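Local coordinates for protein yncA (Salmonella typhimurium, PDB 3DR6) that probably transfers an acetyl group from acetyl-coenzyme A to an acceptor molecule, as a member of the GNAT acetyltransferase family, at residues C[22-25]-C[26-30]; C[40-43]-C[44-47]. One frame throughout, in Å; residues are numbered along the deposited sequence.

Interaction 1 of 2, residues C[22-25]-C[26-30]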
# COMPACT_ATOMS: atom_id res chain seq x y z
N ASN C 22 -12.81 -15.62 -6.96
CA ASN C 22 -12.49 -15.91 -8.37
C ASN C 22 -13.37 -15.16 -9.35
O ASN C 22 -12.89 -14.70 -10.38
CB ASN C 22 -12.54 -17.42 -8.64
CG ASN C 22 -11.36 -18.15 -8.03
OD1 ASN C 22 -10.33 -17.54 -7.71
ND2 ASN C 22 -11.49 -19.47 -7.88
N HIS C 23 -14.66 -15.03 -9.02
CA HIS C 23 -15.54 -14.17 -9.81
C HIS C 23 -15.00 -12.72 -9.85
O HIS C 23 -14.90 -12.12 -10.93
CB HIS C 23 -16.97 -14.15 -9.27
CG HIS C 23 -17.80 -13.06 -9.88
ND1 HIS C 23 -18.04 -11.86 -9.25
CD2 HIS C 23 -18.35 -12.95 -11.11
CE1 HIS C 23 -18.74 -11.08 -10.05
NE2 HIS C 23 -18.95 -11.72 -11.18
N ALA C 24 -14.66 -12.18 -8.68
CA ALA C 24 -14.13 -10.82 -8.60
C ALA C 24 -12.87 -10.70 -9.48
O ALA C 24 -12.73 -9.75 -10.26
CB ALA C 24 -13.81 -10.46 -7.17
N VAL C 25 -12.00 -11.70 -9.37
CA VAL C 25 -10.73 -11.74 -10.12
C VAL C 25 -10.94 -11.77 -11.65
O VAL C 25 -10.29 -11.02 -12.38
CB VAL C 25 -9.86 -12.97 -9.68
CG1 VAL C 25 -8.75 -13.28 -10.70
CG2 VAL C 25 -9.26 -12.73 -8.29
N LEU C 26 -11.83 -12.63 -12.11
CA LEU C 26 -11.97 -12.83 -13.56
C LEU C 26 -12.85 -11.78 -14.23
O LEU C 26 -12.59 -11.40 -15.37
CB LEU C 26 -12.52 -14.23 -13.86
CG LEU C 26 -11.64 -15.45 -13.62
CD1 LEU C 26 -12.49 -16.69 -13.86
CD2 LEU C 26 -10.40 -15.48 -14.55
N HIS C 27 -13.89 -11.34 -13.55
CA HIS C 27 -15.01 -10.69 -14.22
C HIS C 27 -15.30 -9.27 -13.76
O HIS C 27 -16.30 -8.67 -14.19
CB HIS C 27 -16.28 -11.58 -14.12
CG HIS C 27 -16.06 -12.97 -14.64
ND1 HIS C 27 -15.70 -13.22 -15.94
CD2 HIS C 27 -16.11 -14.17 -14.02
CE1 HIS C 27 -15.54 -14.52 -16.11
NE2 HIS C 27 -15.78 -15.12 -14.95
N THR C 28 -14.44 -8.74 -12.90
CA THR C 28 -14.64 -7.42 -12.32
C THR C 28 -13.32 -6.68 -12.21
O THR C 28 -12.24 -7.27 -12.32
CB THR C 28 -15.31 -7.48 -10.91
OG1 THR C 28 -14.33 -7.66 -9.88
CG2 THR C 28 -16.39 -8.56 -10.81
N ALA C 29 -13.42 -5.37 -12.00
CA ALA C 29 -12.28 -4.56 -11.60
C ALA C 29 -12.36 -4.22 -10.10
O ALA C 29 -11.80 -3.22 -9.64
CB ALA C 29 -12.20 -3.29 -12.48
N ALA C 30 -13.05 -5.07 -9.34
CA ALA C 30 -13.23 -4.85 -7.90
C ALA C 30 -12.03 -5.36 -7.10
O ALA C 30 -11.85 -4.99 -5.94
CB ALA C 30 -14.54 -5.50 -7.41
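Thr-28 and Ala-24 meet where helix 14-27 of this GNAT-family fold runs out, and the threonine hydroxyl makes the turn there an ST turn. OG1 donates to Ala-24 O at 2.7 Å, lying in the plane of that carbonyl on a lone pair, and in the same position accepts from Ala-30 N at 2.9 Å with an N-H...O angle of 158°. One oxygen thus ties the last helical turn to the chain two residues further on. The torsion responsible is chi1 of 86°, which sets OG1 between the backbone N and the carbonyl carbon of its own residue. Thr-28 N also reaches Ala-24 O, but weakly, at 3.3 Å; the side chain supplies the shorter link just where the helical bond weakens and Thr-28 leaves helical backbone angles. The two preceding backbone bonds are still regular, with Leu-26 N on Asn-22 O and His-27 N on His-23 O, each at 2.9 Å. Lys-151 NZ, from strand 140-151, bonds to both Val-25 O and Thr-28 O, joining this helix end to that strand.

Packing around the turn involves the two histidines. The ring of His-23 stands anti to the backbone N. The two imidazoles, 40° apart in plane, meet obliquely, with His-23 CD2 arriving at the edge of the His-27 ring. Leu-26 CB sits over a face of the latter ring. His-23 CE1 touches Thr-28 CG2 at 3.5 Å.

Interaction 2 of 2, residues C[40-43]-C[44-47]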
# COMPACT_ATOMS: atom_id res chain seq x y z
N ASP C 40 -8.03 -24.53 -1.18
CA ASP C 40 -6.92 -24.65 -0.23
C ASP C 40 -6.21 -23.31 -0.01
O ASP C 40 -5.76 -23.00 1.11
CB ASP C 40 -5.91 -25.70 -0.69
CG ASP C 40 -6.32 -27.12 -0.31
OD1 ASP C 40 -6.51 -27.39 0.90
OD2 ASP C 40 -6.45 -27.96 -1.23
N ASN C 41 -6.11 -22.52 -1.08
CA ASN C 41 -5.51 -21.20 -1.01
C ASN C 41 -6.32 -20.26 -0.13
O ASN C 41 -5.75 -19.53 0.69
CB ASN C 41 -5.32 -20.62 -2.42
CG ASN C 41 -4.78 -19.20 -2.41
OD1 ASN C 41 -5.48 -18.26 -2.01
ND2 ASN C 41 -3.54 -19.02 -2.86
N ARG C 42 -7.65 -20.30 -0.25
CA ARG C 42 -8.51 -19.44 0.59
C ARG C 42 -8.60 -19.93 2.03
O ARG C 42 -8.81 -19.13 2.94
CB ARG C 42 -9.89 -19.22 -0.03
CG ARG C 42 -9.89 -18.42 -1.33
CD ARG C 42 -9.40 -16.97 -1.14
NE ARG C 42 -7.95 -16.82 -1.30
CZ ARG C 42 -7.30 -15.67 -1.13
NH1 ARG C 42 -7.96 -14.56 -0.80
NH2 ARG C 42 -5.98 -15.62 -1.31
N LEU C 43 -8.45 -21.23 2.24
CA LEU C 43 -8.29 -21.78 3.58
C LEU C 43 -7.02 -21.22 4.23
O LEU C 43 -7.06 -20.76 5.36
CB LEU C 43 -8.25 -23.32 3.57
CG LEU C 43 -9.58 -24.04 3.78
CD1 LEU C 43 -9.39 -25.55 3.65
CD2 LEU C 43 -10.18 -23.70 5.14
N ALA C 44 -5.92 -21.25 3.47
CA ALA C 44 -4.64 -20.70 3.91
C ALA C 44 -4.80 -19.22 4.28
O ALA C 44 -4.42 -18.82 5.38
CB ALA C 44 -3.57 -20.87 2.82
N TRP C 45 -5.40 -18.45 3.37
CA TRP C 45 -5.70 -17.04 3.60
C TRP C 45 -6.57 -16.82 4.83
O TRP C 45 -6.31 -15.91 5.63
CB TRP C 45 -6.37 -16.44 2.35
CG TRP C 45 -7.00 -15.07 2.53
CD1 TRP C 45 -6.37 -13.85 2.44
CD2 TRP C 45 -8.38 -14.78 2.80
NE1 TRP C 45 -7.27 -12.84 2.65
CE2 TRP C 45 -8.51 -13.37 2.87
CE3 TRP C 45 -9.52 -15.58 3.00
CZ2 TRP C 45 -9.74 -12.74 3.13
CZ3 TRP C 45 -10.75 -14.94 3.25
CH2 TRP C 45 -10.85 -13.53 3.31
N TYR C 46 -7.61 -17.65 4.98
CA TYR C 46 -8.52 -17.59 6.12
C TYR C 46 -7.78 -17.82 7.44
O TYR C 46 -7.95 -17.05 8.40
CB TYR C 46 -9.65 -18.62 5.96
CG TYR C 46 -10.46 -18.85 7.22
CD1 TYR C 46 -11.53 -18.00 7.55
CD2 TYR C 46 -10.17 -19.91 8.07
CE1 TYR C 46 -12.26 -18.21 8.71
CE2 TYR C 46 -10.89 -20.13 9.22
CZ TYR C 46 -11.93 -19.27 9.54
OH TYR C 46 -12.65 -19.51 10.69
N GLU C 47 -6.95 -18.87 7.49
CA GLU C 47 -6.16 -19.18 8.68
C GLU C 47 -5.20 -18.05 9.05
O GLU C 47 -5.11 -17.66 10.21
CB GLU C 47 -5.41 -20.50 8.51
CG GLU C 47 -6.33 -21.74 8.44
CD GLU C 47 -7.09 -22.00 9.75
OE1 GLU C 47 -6.60 -21.60 10.83
OE2 GLU C 47 -8.18 -22.63 9.69
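Arg-42 and Trp-45, three residues apart on helix 39-52 of the GNAT fold, form a cation-pi stack along one side of the helix. The guanidinium lies almost parallel to the indole, the planes 11° apart, and is displaced toward the five-membered ring, with Arg-42 CZ off-centre over it, 4.2 Å from its centroid. Arg-42 NH1 comes closest, 3.5 Å from Trp-45 CG, while Trp-45 CB rests over the centre of the guanidinium.

Hydrogen bonds hold the charged group flat. NE and NH2 of Arg-42 both donate, side-on and in the guanidinium plane, to Asn-41 OD1, at 2.9 and 2.8 Å. This grip fixes the rotation of the group, and the bends at chi2 and chi3 (-65° and 90°) fold the chain back so that a face turns to the indole. Tyr-21 of helix 14-27 makes a further cation-pi contact with the arginine.

Backbone bonds of the regular i to i+4 kind run from Ala-44, Trp-45, Tyr-46 and Glu-47 to the carbonyls of Asp-40 through Leu-43. Tyr-46 and Trp-45 both pack on Val-56 of strand 56-61, and Tyr-46 OH bonds to Ala-9 O; Tyr-46 CB lies 3.2 Å from Arg-42 O.

Interactions 1 and 2 show two ways in which side chains are used on consecutive helices: at 22-30 a hydroxyl closes the end of helix 14-27, whereas at 40-47 a stacked arginine and tryptophan line the side of helix 39-52. Their centres are 18 Å apart and their nearest atoms about 6 Å, so they do not touch directly. Among the links between the helices, Arg-42 reaches Thr-18 and Tyr-21, and Leu-43 and Tyr-46 touch Cys-14, while Asn-22 OD1 bonds to Val-37 N in the connection. A 1,2-ethanediol about 6 Å from the His-23 side chain and a glycerol weakly bonded to Ala-29 O and Ala-30 O probably come from the crystallisation liquor, so they identify no substrate site by themselves.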